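Long-range contacts in VP1 (Polyomavirus HPyV6, PDB 4PCG), which forms the pentamers of the polyomavirus capsid and probably takes part in attachment to host cells: residues Leu63-Leu68 with Ala227-Ser232; Val88-Ile93 with Tyr119-Gly124; Pro127-Gly132 with Arg164-Ala169. One frame throughout, in Å; residues are numbered along the deposited sequence.

Contact 1 of 3, residues Leu63-Leu68 with Ala227-Ser232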
# COMPACT_ATOMS: atom_id res chain seq x y z
N LEU B 63 27.03 -11.99 7.36
CA LEU B 63 27.76 -11.02 8.18
C LEU B 63 29.06 -10.57 7.49
O LEU B 63 29.74 -11.36 6.81
CB LEU B 63 28.03 -11.58 9.57
CG LEU B 63 29.10 -12.61 9.85
CD1 LEU B 63 30.46 -11.97 10.11
CD2 LEU B 63 28.72 -13.41 11.08
N ALA B 64 29.41 -9.31 7.67
CA ALA B 64 30.70 -8.81 7.24
C ALA B 64 31.22 -7.96 8.37
O ALA B 64 30.48 -7.15 8.92
CB ALA B 64 30.57 -8.00 5.95
N VAL B 65 32.47 -8.15 8.73
CA VAL B 65 33.10 -7.31 9.72
C VAL B 65 34.23 -6.64 8.99
O VAL B 65 35.16 -7.30 8.54
CB VAL B 65 33.63 -8.10 10.92
CG1 VAL B 65 34.19 -7.16 11.99
CG2 VAL B 65 32.51 -8.98 11.49
N VAL B 66 34.16 -5.32 8.86
CA VAL B 66 35.13 -4.59 8.07
C VAL B 66 35.97 -3.69 8.95
O VAL B 66 35.43 -2.81 9.63
CB VAL B 66 34.43 -3.75 6.99
CG1 VAL B 66 35.48 -3.00 6.18
CG2 VAL B 66 33.58 -4.63 6.10
N ASN B 67 37.28 -3.91 8.95
CA ASN B 67 38.20 -3.15 9.76
C ASN B 67 38.33 -1.75 9.22
O ASN B 67 38.29 -1.53 8.03
CB ASN B 67 39.57 -3.81 9.83
CG ASN B 67 39.57 -5.05 10.71
OD1 ASN B 67 38.88 -5.11 11.74
ND2 ASN B 67 40.35 -6.04 10.31
N LEU B 68 38.41 -0.80 10.13
CA LEU B 68 38.56 0.60 9.79
C LEU B 68 40.01 1.04 10.03
O LEU B 68 40.73 0.46 10.86
CB LEU B 68 37.61 1.42 10.67
CG LEU B 68 36.14 1.02 10.57
CD1 LEU B 68 35.28 1.76 11.58
CD2 LEU B 68 35.64 1.22 9.15
N ALA B 227 36.00 -1.77 14.03
CA ALA B 227 35.39 -2.31 12.83
C ALA B 227 33.93 -1.88 12.73
O ALA B 227 33.32 -1.51 13.72
CB ALA B 227 35.50 -3.84 12.84
N ILE B 228 33.37 -2.00 11.52
CA ILE B 228 31.95 -1.88 11.31
C ILE B 228 31.40 -3.28 11.07
O ILE B 228 32.00 -4.06 10.34
CB ILE B 228 31.58 -0.87 10.20
CG1 ILE B 228 30.08 -0.58 10.15
CG2 ILE B 228 32.11 -1.28 8.83
CD1 ILE B 228 29.60 0.27 11.30
N TYR B 229 30.26 -3.57 11.69
CA TYR B 229 29.61 -4.88 11.60
C TYR B 229 28.38 -4.69 10.75
O TYR B 229 27.48 -3.93 11.12
CB TYR B 229 29.20 -5.34 13.00
CG TYR B 229 30.38 -5.74 13.84
CD1 TYR B 229 31.22 -4.77 14.39
CD2 TYR B 229 30.69 -7.08 14.06
CE1 TYR B 229 32.33 -5.12 15.13
CE2 TYR B 229 31.79 -7.44 14.82
CZ TYR B 229 32.59 -6.46 15.35
OH TYR B 229 33.68 -6.79 16.10
N LEU B 230 28.33 -5.42 9.63
CA LEU B 230 27.21 -5.37 8.73
C LEU B 230 26.54 -6.71 8.75
O LEU B 230 27.22 -7.72 8.70
CB LEU B 230 27.68 -5.04 7.32
CG LEU B 230 28.50 -3.75 7.17
CD1 LEU B 230 28.95 -3.60 5.71
CD2 LEU B 230 27.65 -2.56 7.57
N THR B 231 25.22 -6.72 8.84
CA THR B 231 24.45 -7.98 8.83
C THR B 231 23.23 -7.83 7.94
O THR B 231 22.56 -6.79 7.96
CB THR B 231 24.04 -8.36 10.28
OG1 THR B 231 25.16 -8.24 11.16
CG2 THR B 231 23.60 -9.78 10.34
N SER B 232 22.90 -8.86 7.18
CA SER B 232 21.76 -8.75 6.28
C SER B 232 21.09 -10.10 6.07
O SER B 232 21.70 -11.14 6.30
CB SER B 232 22.16 -8.15 4.95
OG SER B 232 22.97 -9.03 4.20

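Contact 2 of 3, residues Val88-Ile93 with Tyr119-Gly124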
# COMPACT_ATOMS: atom_id res chain seq x y z
N VAL B 88 24.05 5.62 6.05
CA VAL B 88 24.28 4.45 5.23
C VAL B 88 23.34 4.47 4.03
O VAL B 88 22.17 4.88 4.12
CB VAL B 88 24.09 3.14 6.03
CG1 VAL B 88 22.69 3.02 6.61
CG2 VAL B 88 24.43 1.93 5.15
N GLU B 89 23.90 4.08 2.88
CA GLU B 89 23.08 3.78 1.71
C GLU B 89 23.08 2.27 1.61
O GLU B 89 24.14 1.65 1.69
CB GLU B 89 23.73 4.34 0.44
CG GLU B 89 23.99 5.83 0.47
CD GLU B 89 25.14 6.26 -0.45
OE1 GLU B 89 25.34 5.74 -1.59
OE2 GLU B 89 25.83 7.18 -0.02
N THR B 90 21.90 1.66 1.50
CA THR B 90 21.86 0.22 1.33
C THR B 90 20.77 -0.12 0.32
O THR B 90 19.71 0.50 0.32
CB THR B 90 21.71 -0.54 2.68
OG1 THR B 90 21.72 -1.96 2.45
CG2 THR B 90 20.44 -0.19 3.42
N GLU B 91 21.06 -1.07 -0.55
CA GLU B 91 20.20 -1.36 -1.70
C GLU B 91 20.33 -2.82 -2.06
O GLU B 91 21.42 -3.40 -1.95
CB GLU B 91 20.65 -0.53 -2.90
CG GLU B 91 20.66 1.00 -2.69
CD GLU B 91 19.28 1.61 -2.58
OE1 GLU B 91 18.30 1.00 -3.04
OE2 GLU B 91 19.16 2.75 -2.06
N LEU B 92 19.22 -3.42 -2.49
CA LEU B 92 19.19 -4.80 -2.92
C LEU B 92 19.47 -4.91 -4.41
O LEU B 92 19.01 -4.07 -5.21
CB LEU B 92 17.82 -5.42 -2.66
CG LEU B 92 17.45 -5.79 -1.22
CD1 LEU B 92 16.17 -6.60 -1.16
CD2 LEU B 92 18.59 -6.60 -0.63
N ILE B 93 20.20 -5.96 -4.78
CA ILE B 93 20.55 -6.25 -6.15
C ILE B 93 19.75 -7.48 -6.60
O ILE B 93 19.92 -8.56 -6.06
CB ILE B 93 22.06 -6.54 -6.32
CG1 ILE B 93 22.86 -5.34 -5.82
CG2 ILE B 93 22.42 -6.83 -7.75
CD1 ILE B 93 24.32 -5.63 -5.66
N TYR B 119 13.24 -8.90 4.59
CA TYR B 119 14.21 -7.92 4.13
C TYR B 119 14.83 -7.32 5.41
O TYR B 119 14.09 -6.85 6.25
CB TYR B 119 13.52 -6.80 3.35
CG TYR B 119 12.61 -7.30 2.24
CD1 TYR B 119 13.11 -7.49 0.97
CD2 TYR B 119 11.28 -7.60 2.46
CE1 TYR B 119 12.32 -7.96 -0.05
CE2 TYR B 119 10.47 -8.07 1.43
CZ TYR B 119 11.00 -8.25 0.17
OH TYR B 119 10.22 -8.73 -0.88
N PHE B 120 16.14 -7.38 5.55
CA PHE B 120 16.76 -7.00 6.81
C PHE B 120 18.16 -6.48 6.59
O PHE B 120 18.96 -7.09 5.87
CB PHE B 120 16.80 -8.23 7.77
CG PHE B 120 17.47 -7.95 9.09
CD1 PHE B 120 18.84 -8.08 9.23
CD2 PHE B 120 16.73 -7.48 10.16
CE1 PHE B 120 19.46 -7.72 10.45
CE2 PHE B 120 17.32 -7.17 11.36
CZ PHE B 120 18.70 -7.30 11.51
N TRP B 121 18.49 -5.38 7.27
CA TRP B 121 19.85 -4.92 7.34
C TRP B 121 20.14 -4.39 8.75
O TRP B 121 19.24 -3.93 9.46
CB TRP B 121 20.15 -3.87 6.27
CG TRP B 121 19.36 -2.58 6.39
CD1 TRP B 121 18.20 -2.24 5.71
CD2 TRP B 121 19.66 -1.45 7.25
NE1 TRP B 121 17.79 -0.97 6.09
CE2 TRP B 121 18.66 -0.48 7.03
CE3 TRP B 121 20.68 -1.18 8.18
CZ2 TRP B 121 18.64 0.75 7.72
CZ3 TRP B 121 20.66 0.04 8.87
CH2 TRP B 121 19.64 0.99 8.63
N ALA B 122 21.40 -4.51 9.12
CA ALA B 122 21.90 -3.94 10.35
C ALA B 122 23.32 -3.42 10.16
O ALA B 122 24.12 -4.00 9.42
CB ALA B 122 21.90 -4.97 11.47
N CYS B 123 23.60 -2.34 10.89
CA CYS B 123 24.94 -1.72 10.95
C CYS B 123 25.22 -1.44 12.39
O CYS B 123 24.44 -0.76 13.04
CB CYS B 123 24.96 -0.35 10.33
SG CYS B 123 24.77 -0.32 8.56
N GLY B 124 26.36 -1.94 12.88
CA GLY B 124 26.70 -1.75 14.29
C GLY B 124 28.17 -1.76 14.64
O GLY B 124 29.04 -2.03 13.79

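Contact 3 of 3, residues Pro127-Gly132 with Arg164-Ala169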
# COMPACT_ATOMS: atom_id res chain seq x y z
N PRO B 127 28.70 -7.29 17.01
CA PRO B 127 27.74 -8.17 16.32
C PRO B 127 26.28 -7.98 16.72
O PRO B 127 25.97 -7.58 17.84
CB PRO B 127 28.20 -9.57 16.76
CG PRO B 127 29.62 -9.43 17.16
CD PRO B 127 29.74 -8.04 17.73
N LEU B 128 25.39 -8.32 15.80
CA LEU B 128 23.96 -8.23 16.00
C LEU B 128 23.52 -9.17 17.11
O LEU B 128 23.81 -10.37 17.06
CB LEU B 128 23.23 -8.63 14.70
CG LEU B 128 21.70 -8.56 14.73
CD1 LEU B 128 21.22 -7.11 14.83
CD2 LEU B 128 21.11 -9.25 13.52
N ASP B 129 22.81 -8.63 18.10
CA ASP B 129 22.21 -9.43 19.15
C ASP B 129 20.90 -10.02 18.63
O ASP B 129 20.07 -9.29 18.01
CB ASP B 129 21.92 -8.58 20.38
CG ASP B 129 23.18 -7.97 20.97
OD1 ASP B 129 24.01 -8.76 21.48
OD2 ASP B 129 23.31 -6.71 20.99
N VAL B 130 20.73 -11.33 18.82
CA VAL B 130 19.51 -12.03 18.34
C VAL B 130 18.88 -12.92 19.42
O VAL B 130 19.55 -13.29 20.41
CB VAL B 130 19.77 -12.88 17.08
CG1 VAL B 130 19.94 -12.00 15.84
CG2 VAL B 130 20.97 -13.81 17.27
N ILE B 131 17.62 -13.27 19.20
CA ILE B 131 16.84 -14.12 20.07
C ILE B 131 16.46 -15.32 19.18
O ILE B 131 15.99 -15.11 18.07
CB ILE B 131 15.55 -13.44 20.54
CG1 ILE B 131 15.81 -12.12 21.26
CG2 ILE B 131 14.79 -14.37 21.51
CD1 ILE B 131 14.55 -11.28 21.49
N GLY B 132 16.68 -16.52 19.67
CA GLY B 132 16.39 -17.74 18.88
C GLY B 132 15.20 -18.46 19.45
O GLY B 132 15.20 -18.84 20.63
N ARG B 164 19.55 -16.33 23.81
CA ARG B 164 20.11 -15.09 23.28
C ARG B 164 21.57 -15.26 22.93
O ARG B 164 22.36 -15.81 23.73
CB ARG B 164 19.93 -13.96 24.30
CG ARG B 164 18.53 -13.37 24.31
CD ARG B 164 18.41 -12.27 25.35
NE ARG B 164 17.29 -11.40 25.01
CZ ARG B 164 16.05 -11.55 25.45
NH1 ARG B 164 15.73 -12.54 26.28
NH2 ARG B 164 15.12 -10.69 25.08
N LYS B 165 21.95 -14.82 21.74
CA LYS B 165 23.36 -14.68 21.41
C LYS B 165 23.57 -13.67 20.31
O LYS B 165 22.65 -12.99 19.96
CB LYS B 165 24.01 -16.02 21.13
CG LYS B 165 23.32 -16.86 20.13
CD LYS B 165 23.97 -18.26 19.99
CE LYS B 165 24.21 -19.04 21.26
NZ LYS B 165 24.74 -20.41 20.96
N GLN B 166 24.79 -13.59 19.78
CA GLN B 166 25.13 -12.69 18.70
C GLN B 166 25.44 -13.45 17.40
O GLN B 166 25.95 -14.60 17.42
CB GLN B 166 26.35 -11.86 19.12
CG GLN B 166 26.04 -10.91 20.27
CD GLN B 166 27.27 -10.21 20.82
OE1 GLN B 166 28.14 -10.84 21.39
NE2 GLN B 166 27.36 -8.89 20.60
N VAL B 167 25.13 -12.80 16.29
CA VAL B 167 25.44 -13.33 14.97
C VAL B 167 26.92 -13.13 14.64
O VAL B 167 27.35 -12.07 14.19
CB VAL B 167 24.49 -12.77 13.91
CG1 VAL B 167 24.83 -13.37 12.55
CG2 VAL B 167 23.05 -13.07 14.28
N THR B 168 27.71 -14.17 14.89
CA THR B 168 29.14 -14.12 14.72
C THR B 168 29.63 -15.19 13.75
O THR B 168 30.82 -15.38 13.60
CB THR B 168 29.82 -14.33 16.06
OG1 THR B 168 29.44 -15.60 16.60
CG2 THR B 168 29.40 -13.24 17.05
N ALA B 169 28.71 -15.89 13.10
CA ALA B 169 29.09 -16.97 12.19
C ALA B 169 28.04 -17.07 11.09
O ALA B 169 27.07 -16.34 11.11
CB ALA B 169 29.22 -18.29 12.95
O HOH W 1 26.36 -9.49 13.41

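Contact 1 of 3, residues Leu63-Leu68 with Ala227-Ser232
V65 and Y229 meet on neighbouring antiparallel strands of the VP1 jelly roll, the part of the longer coat protein held in this chain: 63-67 lies on strand C and 227-232 on strand H of its CHEF sheet. The axes of strands 63-67 and 227-232 lie at 164°, with four backbone hydrogen bonds between the segments. A64 and L230 form one hydrogen-bonded pair, from A64 N to L230 O (2.9 Å) and from L230 N to A64 O (2.8 Å). V66 and I228 form the next in the same way, each N giving its hydrogen to the other's O at 2.9 Å. L63, V65 and N67 stand opposite T231, Y229 and A227 in the non-hydrogen-bonded positions between and beyond.

The V65 and Y229 side chains leave the sheet side by side. V65 has CG1 anti to its own N (chi1 -176°), which carries that methyl over the tyrosine ring, 3.9 Å from the centroid and 19° off the normal, a CH-pi contact displaced toward the rim. V65 CG2 meets Y229 CD2, 3.7 Å away. V65 CG1 also packs on A227 CB at 3.7 Å. On the other face the CB of V66 rests on I228 CG2 (3.9 Å), while L68, just past the strand, lays its isobutyl end along the backbone of A227.

V66 and L68 reach V23 of strand 9-27, and I228 and L230 meet F269 and F265 of strand 256-274. Farther across the sheet, Y229 and T231 are hydrogen-bonded through their backbones to G124 and A122 of strand 117-124.

Contact 2 of 3, residues Val88-Ile93 with Tyr119-Gly124
V88 meets W121 through one methyl, the two side chains coming from opposite directions. V88 CG1 approaches the far end of the indole at W121 CH2 (4.2 Å), obliquely to the ring. The other methyl, CG2, lies against C123 SG in one of the two positions modelled for that cysteine, and this touch is accordingly doubtful. V267 of strand 256-274 also packs on V88.

T90 comes next and lies on the indole. Its CG2 sits over the five-membered ring of W121, 3.8 Å from the centroid and 8° off the normal, with CD1 and NE1 the nearest ring atoms. The hydroxyl is anti to the backbone N (chi1 -178°), which leaves the methyl to face the indole; OG1 itself is hydrogen-bonded to F264 O and R263 NH1. The segments belong to strands D and E of the jelly roll, one in each sheet of the beta sandwich. Their axes pass 9.4 Å apart at 150°, and side chains alone bridge the gap, with no hydrogen bond between the segments. F265 and R263 of strand 256-274 also pack on W121.

L92 again faces the interior and brings CD1 to the edge of the Y119 ring, in its plane, 3.8 Å from CD1 of that tyrosine. The two side chains cross at about a right angle. Y119 OH is hydrogen-bonded to Q117 OE1, and the Y119 side chain also touches D234 and L236.

Contact 3 of 3, residues Pro127-Gly132 with Arg164-Ala169
V130 and V167 pack at about a right angle, CG1 of the first 3.6 Å from CG2 of the second. V130 belongs to strand 129-132, the middle member of a small three-stranded antiparallel sheet in the long EF excursion of the jelly roll, between strands 117-124 and 187-194. V130 and K165 form its hydrogen-bonded pair here: V130 N to K165 O is 2.8 Å with a nearly straight N-H (171°), whereas K165 N to V130 O is longer, at 3.1 Å. V167 N gives a further bond to L128 O (2.9 Å).

Q166 runs beside D129, its amide plane within 6° of the carboxylate plane. CG is placed anti to the glutamine's carbonyl carbon (chi1 -67°), and the extended chain beyond takes NE2 to P127 O, a weak hydrogen bond of 3.4 Å. The P127 ring is also packed by Q166 CB and by T168 CG2.

At the other end I131 and R164 lie alongside one another. I131 CG1 stands over one face of the guanidinium and CD1 touches NH2 at 3.7 Å. What fixes that flat group is the next shell: NE forms a salt bridge with D180, and NH1 is hydrogen-bonded to G159 O. I93 and I26 of a neighbouring subunit pack on I131 and R164 respectively. K165 NZ forms a salt bridge with E147, and W177 of the third strand backs V130. Between the two segments, a water accepts from L128 N and donates to V167 O, 2.9 Å from that oxygen.

Overall arrangement
Contacts 1 and 2, with centres 12 Å apart, join in the CHEF sheet, where strands 227-239 and 117-124 are neighbours. Contact 1 pairs strands within that sheet; contact 2 crosses from it to the other. Contact 3 sits outside the sandwich, its centre 14 Å from contact 1 and 17 Å from contact 2. L128 CD2 packs on F120 CZ at 3.7 Å, and P127 lies against Y229. I93, at the end of segment 88-93, packs on S178 of one neighbouring subunit, while I131 meets I93 of another. The side chains of L63 and R164 each come within about 4 Å of a bound thiocyanate, probably from the crystallisation liquor; the sodium site (T48, T50, T52, D54) is separate.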